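PDB 1W5T: ORC1-type DNA replication protein 2, which binds DNA and ATP and takes part in the regulation of DNA replication, combining an AAA+ ATPase domain with a winged-helix domain. Local coordinates for residues G64-A69 / I143-Q148; R75-A80 / V87-V92; S149-P154 / L192-E197; F71-V76 / Y139-L144. One frame throughout, in Å; residues are numbered along the deposited sequence.

Interaction 1. Residues G64-A69 / I143-Q148; sequences GKTTLA and ILDEFQ. With MG (magnesium ion), chain E; ANP (phosphoaminophosphonic acid-adenylate ester), chain D.
Walker A meets what by sequence and position is the Walker B strand end, Thr66 touching Asp145 beside the magnesium–nucleotide site. Thr66 OG1 binds the magnesium ion at 2.3 Å and donates to Asp145 OD2 at 2.8 Å, on the syn lone pair of that oxygen. OG1 stays beside its own backbone N (chi1 -60°), and hydroxyl and amide grip neighbouring points: OG1 holds the magnesium ion, the amide O1B of the analogue, which also binds the metal. Asp145 acts from the second shell. Its OD1 accepts a hydrogen bond from a metal-bound water at 2.8 Å, while OD2 is shared with Tyr91 OH. An alanine in place of Asp145 would probably leave the Thr66 hydroxyl and this water without their acceptors, freer to turn about the metal. Lys65 NZ bridges two phosphates, 2.9 Å from both O2B and O3G of the analogue. One helical turn on, Ala69 CB rests on Ile143 CG2 at 4.0 Å. The first turn of helix 65-82 packs against the C-terminal end of strand 139-145, which runs between strand 87-93, the source of Tyr91, and strand 180-186, whose Val185 touches Lys65, Ala69 and Asp145.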
# COMPACT_ATOMS: atom_id res chain seq x y z
N GLY A 64 -4.32 -0.07 4.63
CA GLY A 64 -4.04 0.97 5.61
C GLY A 64 -2.69 1.66 5.56
O GLY A 64 -2.37 2.42 6.44
N LYS A 65 -1.90 1.41 4.52
CA LYS A 65 -0.62 2.08 4.33
C LYS A 65 -0.72 3.61 4.43
O LYS A 65 -0.05 4.26 5.27
CB LYS A 65 0.01 1.68 3.00
CG LYS A 65 0.51 0.25 2.95
CD LYS A 65 1.16 -0.12 1.63
CE LYS A 65 0.26 0.06 0.40
NZ LYS A 65 -0.72 -1.07 0.15
N THR A 66 -1.58 4.18 3.58
CA THR A 66 -1.76 5.62 3.54
C THR A 66 -2.39 6.16 4.82
O THR A 66 -1.90 7.12 5.39
CB THR A 66 -2.58 6.00 2.28
OG1 THR A 66 -1.85 5.58 1.13
CG2 THR A 66 -2.65 7.50 2.11
N THR A 67 -3.46 5.52 5.27
CA THR A 67 -4.15 5.87 6.51
C THR A 67 -3.25 5.85 7.74
O THR A 67 -3.28 6.75 8.52
CB THR A 67 -5.35 4.93 6.73
OG1 THR A 67 -6.31 5.19 5.71
CG2 THR A 67 -6.11 5.28 8.06
N LEU A 68 -2.49 4.78 7.92
CA LEU A 68 -1.54 4.72 9.03
C LEU A 68 -0.55 5.87 8.97
O LEU A 68 -0.25 6.48 9.99
CB LEU A 68 -0.74 3.41 9.01
CG LEU A 68 0.24 3.20 10.19
CD1 LEU A 68 -0.46 3.37 11.56
CD2 LEU A 68 0.98 1.84 10.07
N ALA A 69 -0.04 6.16 7.78
CA ALA A 69 1.00 7.17 7.67
C ALA A 69 0.41 8.54 8.03
O ALA A 69 1.01 9.29 8.78
CB ALA A 69 1.62 7.17 6.25
N ILE A 143 5.44 12.91 4.53
CA ILE A 143 5.09 11.57 4.03
C ILE A 143 5.37 11.52 2.53
O ILE A 143 4.81 12.32 1.78
CB ILE A 143 3.58 11.23 4.25
CG1 ILE A 143 3.15 11.42 5.72
CG2 ILE A 143 3.25 9.80 3.70
CD1 ILE A 143 1.65 11.35 5.96
N LEU A 144 6.21 10.58 2.09
CA LEU A 144 6.36 10.29 0.67
C LEU A 144 5.74 8.95 0.39
O LEU A 144 6.38 7.92 0.58
CB LEU A 144 7.82 10.28 0.20
CG LEU A 144 8.72 11.50 0.44
CD1 LEU A 144 10.19 11.21 0.17
CD2 LEU A 144 8.20 12.68 -0.38
N ASP A 145 4.49 9.00 -0.09
CA ASP A 145 3.69 7.86 -0.51
C ASP A 145 4.05 7.31 -1.89
O ASP A 145 4.56 8.03 -2.75
CB ASP A 145 2.21 8.25 -0.52
CG ASP A 145 1.30 7.12 -0.08
OD1 ASP A 145 1.70 5.92 -0.07
OD2 ASP A 145 0.13 7.34 0.28
N GLU A 146 3.74 6.03 -2.10
CA GLU A 146 4.10 5.35 -3.34
C GLU A 146 5.58 5.57 -3.60
O GLU A 146 5.96 5.88 -4.73
CB GLU A 146 3.27 5.84 -4.55
CG GLU A 146 1.75 5.74 -4.44
CD GLU A 146 1.21 4.31 -4.47
OE1 GLU A 146 0.00 4.11 -4.28
OE2 GLU A 146 1.98 3.36 -4.67
N PHE A 147 6.38 5.39 -2.54
CA PHE A 147 7.80 5.69 -2.57
C PHE A 147 8.50 4.84 -3.62
O PHE A 147 9.43 5.32 -4.29
CB PHE A 147 8.44 5.50 -1.18
CG PHE A 147 9.90 5.86 -1.14
CD1 PHE A 147 10.31 7.20 -1.27
CD2 PHE A 147 10.86 4.87 -0.99
CE1 PHE A 147 11.65 7.53 -1.23
CE2 PHE A 147 12.22 5.19 -0.96
CZ PHE A 147 12.62 6.51 -1.07
N GLN A 148 8.04 3.59 -3.78
CA GLN A 148 8.64 2.69 -4.76
C GLN A 148 8.71 3.33 -6.15
O GLN A 148 9.65 3.06 -6.86
CB GLN A 148 7.94 1.33 -4.81
CG GLN A 148 6.63 1.30 -5.59
CD GLN A 148 5.51 2.07 -4.91
OE1 GLN A 148 5.58 2.42 -3.71
NE2 GLN A 148 4.46 2.30 -5.66
MG MG E . -2.20 3.96 -0.43
PG ANP D . -3.56 0.86 -1.77
O1G ANP D . -4.58 1.06 -2.96
O2G ANP D . -2.55 2.10 -1.78
O3G ANP D . -2.77 -0.51 -1.85
PB ANP D . -3.73 1.36 1.17
O1B ANP D . -2.84 2.66 1.17
O2B ANP D . -2.87 0.16 1.65
N3B ANP D . -4.48 1.03 -0.33
PA ANP D . -5.68 2.84 2.68
O1A ANP D . -4.88 3.54 3.88
O2A ANP D . -5.87 3.89 1.51
O3A ANP D . -4.98 1.47 2.21
O5' ANP D . -7.08 2.25 3.24
C5' ANP D . -8.21 1.72 2.53
C4' ANP D . -9.45 2.21 3.27
O4' ANP D . -9.56 1.57 4.55
C3' ANP D . -9.38 3.70 3.62
O3' ANP D . -10.68 4.21 3.58
C2' ANP D . -8.88 3.75 5.06
O2' ANP D . -9.21 4.92 5.80
C1' ANP D . -9.53 2.50 5.63
N9 ANP D . -8.67 1.90 6.64
C8 ANP D . -7.56 1.11 6.39
N7 ANP D . -6.97 0.70 7.53
C5 ANP D . -7.69 1.17 8.56
C6 ANP D . -7.72 1.17 10.06
N6 ANP D . -6.78 0.51 10.81
N1 ANP D . -8.68 1.87 10.71
C2 ANP D . -9.63 2.55 10.08
N3 ANP D . -9.71 2.64 8.73
C4 ANP D . -8.76 1.95 7.94
O HOH W 1 -0.06 3.80 -0.55
O HOH W 2 -4.20 4.85 -0.30

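Interaction 2. Residues R75-A80 / V87-V92; sequences RVSEAA and VKQAYV
Ser77 and Ala80 of the helix meet Val87 at the start of the strand, joined by one hydroxyl bond and a small apolar patch. The Ser77 hydroxyl is swung to the far side of its CB from the backbone N (chi1 -152°), which carries OG over to the strand, where it donates to Val87 O at 2.8 Å. It arrives in the carbonyl plane, with a C=O...donor angle of 150°. A water works next to it, donating to Ser77 O at 2.8 Å and accepting from Val87 N at 2.9 Å, and so both backbone polar groups of Val87 are tied to the same residue of the helix. A valine in place of Ser77 would probably leave the Val87 carbonyl without its hydroxyl partner. This is the second half of a beta-alpha-beta crossover: helix 65-82 leads back to strand 87-93, an edge strand of the parallel sheet, and the two segments run antiparallel with axes 8.1 Å apart. The branches of Val87 divide the helix between them. CG1, modelled almost eclipsed with its own backbone N (chi1 -8°), lies 3.4 Å from Ala80 CB, a closeness that may partly reflect the uncertain rotamer, whereas CG2 lies against Val76 CG1 at 4.2 Å and beside Ser77. Gln89 stretches from the next inward-facing position, extended beyond CG, and lays its amide alongside the serine, NE2 standing 3.6 Å from Ser77 OG. On the helix, Val76 and Ala80 also touch helix 28-43, at Leu39 and Leu42 respectively.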
# COMPACT_ATOMS: atom_id res chain seq x y z
N ARG A 75 -0.91 12.43 14.77
CA ARG A 75 -0.53 12.24 16.18
C ARG A 75 0.77 12.90 16.61
O ARG A 75 0.83 13.48 17.67
CB ARG A 75 -0.54 10.74 16.56
CG ARG A 75 -1.97 10.18 16.52
CD ARG A 75 -2.86 10.68 17.65
NE ARG A 75 -2.29 10.26 18.92
CZ ARG A 75 -1.66 10.99 19.86
NH1 ARG A 75 -1.51 12.32 19.78
NH2 ARG A 75 -1.19 10.33 20.93
N VAL A 76 1.82 12.79 15.80
CA VAL A 76 3.07 13.48 16.12
C VAL A 76 2.77 15.00 16.35
O VAL A 76 3.12 15.60 17.37
CB VAL A 76 4.12 13.24 15.03
CG1 VAL A 76 5.35 14.10 15.26
CG2 VAL A 76 4.51 11.77 15.01
N SER A 77 2.05 15.58 15.41
CA SER A 77 1.63 16.97 15.49
C SER A 77 0.81 17.31 16.75
O SER A 77 1.13 18.31 17.43
CB SER A 77 0.84 17.35 14.24
OG SER A 77 0.95 18.73 13.95
N GLU A 78 -0.24 16.53 17.07
CA GLU A 78 -0.98 16.82 18.32
C GLU A 78 -0.07 16.74 19.56
O GLU A 78 -0.09 17.67 20.39
CB GLU A 78 -2.25 15.98 18.56
CG GLU A 78 -2.75 15.09 17.45
CD GLU A 78 -4.05 14.31 17.81
OE1 GLU A 78 -4.47 14.36 19.00
OE2 GLU A 78 -4.63 13.64 16.89
N ALA A 79 0.71 15.66 19.67
CA ALA A 79 1.56 15.46 20.86
C ALA A 79 2.65 16.55 20.98
O ALA A 79 2.99 16.99 22.10
CB ALA A 79 2.17 14.09 20.87
N ALA A 80 3.16 17.02 19.85
CA ALA A 80 4.22 18.00 19.90
C ALA A 80 3.66 19.37 20.29
O ALA A 80 4.34 20.16 20.95
CB ALA A 80 5.00 18.07 18.57
N VAL A 87 4.70 21.09 14.54
CA VAL A 87 5.12 20.28 13.41
C VAL A 87 4.08 20.33 12.31
O VAL A 87 2.89 20.08 12.53
CB VAL A 87 5.68 18.83 13.78
CG1 VAL A 87 5.85 18.61 15.28
CG2 VAL A 87 4.90 17.71 13.12
N LYS A 88 4.56 20.71 11.13
CA LYS A 88 3.77 20.71 9.94
C LYS A 88 3.88 19.39 9.26
O LYS A 88 4.85 18.66 9.43
CB LYS A 88 4.19 21.83 8.96
CG LYS A 88 5.23 22.84 9.47
CD LYS A 88 4.70 24.28 9.44
CE LYS A 88 4.46 24.86 8.00
NZ LYS A 88 3.11 25.63 7.91
N GLN A 89 2.86 19.09 8.47
CA GLN A 89 2.71 17.81 7.79
C GLN A 89 2.69 18.07 6.29
O GLN A 89 2.08 19.02 5.82
CB GLN A 89 1.42 17.14 8.26
CG GLN A 89 1.11 17.37 9.79
CD GLN A 89 -0.31 16.99 10.26
OE1 GLN A 89 -0.81 15.90 9.97
NE2 GLN A 89 -0.92 17.87 11.04
N ALA A 90 3.40 17.26 5.52
CA ALA A 90 3.26 17.45 4.10
C ALA A 90 3.08 16.07 3.55
O ALA A 90 3.74 15.15 4.02
CB ALA A 90 4.47 18.16 3.46
N TYR A 91 2.19 15.93 2.59
CA TYR A 91 1.87 14.65 2.01
C TYR A 91 2.11 14.69 0.52
O TYR A 91 1.60 15.54 -0.18
CB TYR A 91 0.43 14.20 2.33
CG TYR A 91 0.07 12.90 1.66
CD1 TYR A 91 0.47 11.65 2.20
CD2 TYR A 91 -0.61 12.91 0.47
CE1 TYR A 91 0.15 10.44 1.54
CE2 TYR A 91 -0.88 11.76 -0.22
CZ TYR A 91 -0.53 10.53 0.30
OH TYR A 91 -0.88 9.44 -0.43
N VAL A 92 2.93 13.78 0.04
CA VAL A 92 3.17 13.69 -1.37
C VAL A 92 3.02 12.27 -1.85
O VAL A 92 3.67 11.37 -1.34
CB VAL A 92 4.63 14.14 -1.72
CG1 VAL A 92 4.81 14.23 -3.22
CG2 VAL A 92 4.95 15.48 -0.99
O HOH W 3 2.37 20.50 16.24

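Interaction 3. Residues S149-P154 / L192-E197; sequences SMLSSP and LSYMRE
Plain apolar packing joins two short helices beyond the ends of the central sheet, with Leu151 set against Tyr194 and Met195 of helix 190-198. Leu151 comes from the short, weakly bonded helix 148-151, just after strand 139-145, and its CA lies 7.7 Å from the CA of Met195, the closest pair of CA atoms across the two segments. The two branches of the leucine straddle one carbon: CD1 meets Met195 CG at 3.6 Å and CD2 meets the same Met195 CG at 3.8 Å, the two side chains crossing at about a right angle. Met195 is extended about CB–CG and bends about CG–SD (chi3 82°). The sulfur passes by Leu151 CD1 at 4.1 Å and goes on to the ring of Phe147. Tyr194 meets the leucine nearer its stem. Its CG points away from its own backbone N (chi1 -178°), carrying the ring over to Leu151, where CE2 lies 3.9 Å from Leu151 CB. The ring meets the leucine's main chain too, with Leu151 O 3.5 Å from Tyr194 CZ, and Tyr194 OH has a weak hydrogen bond with Lys198. Tyr194 forms the partly exposed margin, while the buried Leu151 also touches Leu161 of helix 158-165 and Met195 reaches Ile206 and Val202. Such packing, between segments that follow the neighbouring parallel strands 139-145 and 180-186, belongs to the alpha/beta architecture of an AAA+ ATPase domain.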
# COMPACT_ATOMS: atom_id res chain seq x y z
N SER A 149 7.75 4.19 -6.51
CA SER A 149 7.83 4.90 -7.80
C SER A 149 8.96 5.95 -7.86
O SER A 149 9.43 6.36 -8.93
CB SER A 149 6.49 5.51 -8.22
OG SER A 149 6.25 6.74 -7.57
N MET A 150 9.41 6.39 -6.70
CA MET A 150 10.55 7.27 -6.66
C MET A 150 11.82 6.49 -6.91
O MET A 150 12.82 7.09 -7.23
CB MET A 150 10.63 7.98 -5.33
CG MET A 150 9.80 9.23 -5.28
SD MET A 150 9.83 9.93 -3.62
CE MET A 150 11.46 10.49 -3.50
N LEU A 151 11.78 5.15 -6.76
CA LEU A 151 12.97 4.30 -6.97
C LEU A 151 13.10 3.77 -8.41
O LEU A 151 14.21 3.53 -8.88
CB LEU A 151 13.01 3.13 -5.97
CG LEU A 151 13.02 3.52 -4.49
CD1 LEU A 151 12.65 2.32 -3.61
CD2 LEU A 151 14.35 4.19 -4.07
N SER A 152 11.97 3.55 -9.08
CA SER A 152 11.97 3.13 -10.48
C SER A 152 11.54 4.34 -11.31
O SER A 152 10.38 4.46 -11.74
CB SER A 152 11.06 1.92 -10.73
OG SER A 152 9.75 2.15 -10.26
N SER A 153 12.48 5.25 -11.50
CA SER A 153 12.25 6.55 -12.11
C SER A 153 13.63 7.05 -12.51
O SER A 153 14.44 7.38 -11.64
CB SER A 153 11.62 7.49 -11.08
OG SER A 153 10.88 8.55 -11.67
N PRO A 154 13.95 7.01 -13.81
CA PRO A 154 15.22 7.58 -14.31
C PRO A 154 15.32 9.09 -14.07
O PRO A 154 16.44 9.60 -13.89
CB PRO A 154 15.19 7.25 -15.80
CG PRO A 154 14.20 6.11 -15.93
CD PRO A 154 13.15 6.39 -14.88
N LEU A 192 12.32 -2.06 -0.53
CA LEU A 192 13.45 -2.24 0.37
C LEU A 192 14.55 -3.06 -0.32
O LEU A 192 15.72 -2.67 -0.28
CB LEU A 192 13.00 -2.91 1.69
CG LEU A 192 12.20 -2.02 2.65
CD1 LEU A 192 11.78 -2.80 3.82
CD2 LEU A 192 13.09 -0.85 3.07
N SER A 193 14.17 -4.19 -0.94
CA SER A 193 15.12 -5.06 -1.65
C SER A 193 15.91 -4.25 -2.65
O SER A 193 17.12 -4.39 -2.77
CB SER A 193 14.41 -6.21 -2.38
OG SER A 193 13.68 -7.00 -1.46
N TYR A 194 15.21 -3.39 -3.36
CA TYR A 194 15.81 -2.52 -4.36
C TYR A 194 16.80 -1.50 -3.78
O TYR A 194 17.94 -1.41 -4.23
CB TYR A 194 14.72 -1.81 -5.16
CG TYR A 194 15.26 -0.93 -6.25
CD1 TYR A 194 15.31 -1.37 -7.58
CD2 TYR A 194 15.71 0.35 -5.94
CE1 TYR A 194 15.81 -0.53 -8.58
CE2 TYR A 194 16.22 1.18 -6.91
CZ TYR A 194 16.27 0.75 -8.23
OH TYR A 194 16.77 1.60 -9.15
N MET A 195 16.34 -0.71 -2.81
CA MET A 195 17.20 0.19 -2.05
C MET A 195 18.47 -0.47 -1.49
O MET A 195 19.51 0.14 -1.54
CB MET A 195 16.44 0.86 -0.90
CG MET A 195 15.39 1.85 -1.32
SD MET A 195 14.47 2.51 0.11
CE MET A 195 15.58 3.73 0.66
N ARG A 196 18.39 -1.72 -0.99
CA ARG A 196 19.55 -2.43 -0.43
C ARG A 196 20.57 -2.71 -1.52
O ARG A 196 21.76 -2.55 -1.31
CB ARG A 196 19.17 -3.78 0.21
CG ARG A 196 19.74 -4.06 1.60
CD ARG A 196 21.29 -4.10 1.77
NE ARG A 196 21.97 -5.32 1.27
CZ ARG A 196 21.84 -6.56 1.78
NH1 ARG A 196 22.51 -7.59 1.25
NH2 ARG A 196 21.06 -6.78 2.82
N GLU A 197 20.09 -3.16 -2.67
CA GLU A 197 20.95 -3.56 -3.75
C GLU A 197 21.50 -2.37 -4.54
O GLU A 197 22.64 -2.43 -5.00
CB GLU A 197 20.25 -4.57 -4.67
CG GLU A 197 20.72 -6.02 -4.47
CD GLU A 197 21.23 -6.69 -5.75
OE1 GLU A 197 20.87 -6.23 -6.87
OE2 GLU A 197 21.98 -7.69 -5.64

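Interaction 4. Residues F71-V76 / Y139-L144; sequences FTVKRV and YLLVIL
Helix-on-sheet packing in the AAA+ core brings Val73 and Val76 of helix 65-82 onto Leu141 and Ile143 of strand 139-145. Helix and strand segments run almost exactly antiparallel, at 176°, with their axes 9.7 Å apart, and the interface is wholly apolar. Val73 is its centre. CG2, which stands beside the backbone N and anti to the carbonyl carbon, dips between two strand residues: it meets Leu141 CG at 3.8 Å, Ile143 CG1 at 3.6 Å and Ile143 CD1 at 3.8 Å. The other methyl of Val73, CG1, leans instead on Gln89 of the neighbouring strand, so one valine spans two strands. A turn later Val76 meets the end of the leucine. Leu141 CD2 lies 3.9 Å from Val76 CG1 and close to its CB and CG2, a single methyl set against the whole valine branch, and the two side chains cross at about a right angle. Leu141 CG is anti to the backbone N (chi1 -178°), which sets CG against Val73 and leaves CD2 to reach Val76; the leucine also touches Tyr38 of helix 28-43. Leu140, Val142 and Leu144 are turned to the reverse face of the sheet, where helix 100-111 covers them. A parallel sheet with helices on both faces and strand order 5-1-4-3-2, strand 139-145 third along the chain and helix 65-82 the one after the P-loop, is the hallmark of AAA+ and related P-loop ATPases.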
# COMPACT_ATOMS: atom_id res chain seq x y z
N PHE A 71 -2.41 9.19 9.71
CA PHE A 71 -2.84 9.26 11.09
C PHE A 71 -1.65 9.50 12.02
O PHE A 71 -1.78 10.27 12.96
CB PHE A 71 -3.62 8.00 11.49
CG PHE A 71 -4.11 8.03 12.91
CD1 PHE A 71 -5.32 8.61 13.23
CD2 PHE A 71 -3.37 7.40 13.94
CE1 PHE A 71 -5.78 8.63 14.56
CE2 PHE A 71 -3.84 7.38 15.27
CZ PHE A 71 -5.03 8.02 15.59
N THR A 72 -0.52 8.83 11.76
CA THR A 72 0.66 8.89 12.62
C THR A 72 1.23 10.32 12.71
O THR A 72 1.58 10.82 13.81
CB THR A 72 1.72 7.97 12.02
OG1 THR A 72 1.31 6.63 12.25
CG2 THR A 72 3.01 8.09 12.76
N VAL A 73 1.34 10.94 11.54
CA VAL A 73 1.87 12.27 11.43
C VAL A 73 0.94 13.23 12.17
O VAL A 73 1.38 14.15 12.90
CB VAL A 73 2.06 12.64 9.94
CG1 VAL A 73 2.33 14.12 9.79
CG2 VAL A 73 3.23 11.78 9.35
N LYS A 74 -0.36 12.98 12.02
CA LYS A 74 -1.36 13.74 12.76
C LYS A 74 -1.10 13.64 14.26
O LYS A 74 -1.03 14.67 14.94
CB LYS A 74 -2.79 13.31 12.37
CG LYS A 74 -3.89 14.20 12.92
CD LYS A 74 -5.29 13.70 12.46
CE LYS A 74 -5.86 12.51 13.32
NZ LYS A 74 -6.97 11.70 12.67
N ARG A 75 -0.91 12.43 14.77
CA ARG A 75 -0.53 12.24 16.18
C ARG A 75 0.77 12.90 16.61
O ARG A 75 0.83 13.48 17.67
CB ARG A 75 -0.54 10.74 16.56
CG ARG A 75 -1.97 10.18 16.52
CD ARG A 75 -2.86 10.68 17.65
NE ARG A 75 -2.29 10.26 18.92
CZ ARG A 75 -1.66 10.99 19.86
NH1 ARG A 75 -1.51 12.32 19.78
NH2 ARG A 75 -1.19 10.33 20.93
N VAL A 76 1.82 12.79 15.80
CA VAL A 76 3.07 13.48 16.12
C VAL A 76 2.77 15.00 16.35
O VAL A 76 3.12 15.60 17.37
CB VAL A 76 4.12 13.24 15.03
CG1 VAL A 76 5.35 14.10 15.26
CG2 VAL A 76 4.51 11.77 15.01
N TYR A 139 8.86 22.48 12.72
CA TYR A 139 9.38 21.20 12.24
C TYR A 139 8.47 20.66 11.10
O TYR A 139 7.30 21.02 11.01
CB TYR A 139 9.41 20.24 13.41
CG TYR A 139 10.23 20.79 14.55
CD1 TYR A 139 9.67 21.68 15.51
CD2 TYR A 139 11.56 20.45 14.66
CE1 TYR A 139 10.47 22.20 16.55
CE2 TYR A 139 12.35 20.94 15.68
CZ TYR A 139 11.82 21.79 16.62
OH TYR A 139 12.68 22.22 17.62
N LEU A 140 9.02 19.83 10.21
CA LEU A 140 8.26 19.35 9.06
C LEU A 140 8.41 17.85 8.97
O LEU A 140 9.50 17.33 8.84
CB LEU A 140 8.75 20.03 7.78
CG LEU A 140 8.19 19.63 6.40
CD1 LEU A 140 6.74 20.15 6.14
CD2 LEU A 140 9.13 20.06 5.28
N LEU A 141 7.30 17.15 9.05
CA LEU A 141 7.29 15.72 8.86
C LEU A 141 6.63 15.43 7.49
O LEU A 141 5.47 15.79 7.23
CB LEU A 141 6.62 15.06 10.04
CG LEU A 141 6.49 13.55 10.18
CD1 LEU A 141 7.68 12.82 9.60
CD2 LEU A 141 6.33 13.22 11.62
N VAL A 142 7.45 14.85 6.60
CA VAL A 142 7.07 14.62 5.23
C VAL A 142 6.67 13.15 4.98
O VAL A 142 7.47 12.24 5.21
CB VAL A 142 8.25 15.01 4.26
CG1 VAL A 142 7.79 14.88 2.77
CG2 VAL A 142 8.77 16.43 4.55
N ILE A 143 5.44 12.91 4.53
CA ILE A 143 5.09 11.57 4.03
C ILE A 143 5.37 11.52 2.53
O ILE A 143 4.81 12.32 1.78
CB ILE A 143 3.58 11.23 4.25
CG1 ILE A 143 3.15 11.42 5.72
CG2 ILE A 143 3.25 9.80 3.70
CD1 ILE A 143 1.65 11.35 5.96
N LEU A 144 6.21 10.58 2.09
CA LEU A 144 6.36 10.29 0.67
C LEU A 144 5.74 8.95 0.39
O LEU A 144 6.38 7.92 0.58
CB LEU A 144 7.82 10.28 0.20
CG LEU A 144 8.72 11.50 0.44
CD1 LEU A 144 10.19 11.21 0.17
CD2 LEU A 144 8.20 12.68 -0.38

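In the fold
Interactions 1, 4 and 2 follow helix 65-82 from its nucleotide-binding start toward its far end, and their chemistry changes on the way: metal and phosphate with a polar second shell, then pure hydrocarbon, then a hydroxyl and a water reaching the backbone of an edge strand. Interactions 1 and 4 share strand 139-145 and Ile143, and interaction 2 uses the strand beside it, its centre just 4 Å from that of interaction 4. Interaction 4 is wholly buried, whereas interaction 2 has an exposed margin at Gln89. Interaction 3 stands apart: just beyond strand 139-145, buried Leu151 and Met195 form a small apolar patch with partly exposed Tyr194 at its margin, touching interaction 1 through Phe147.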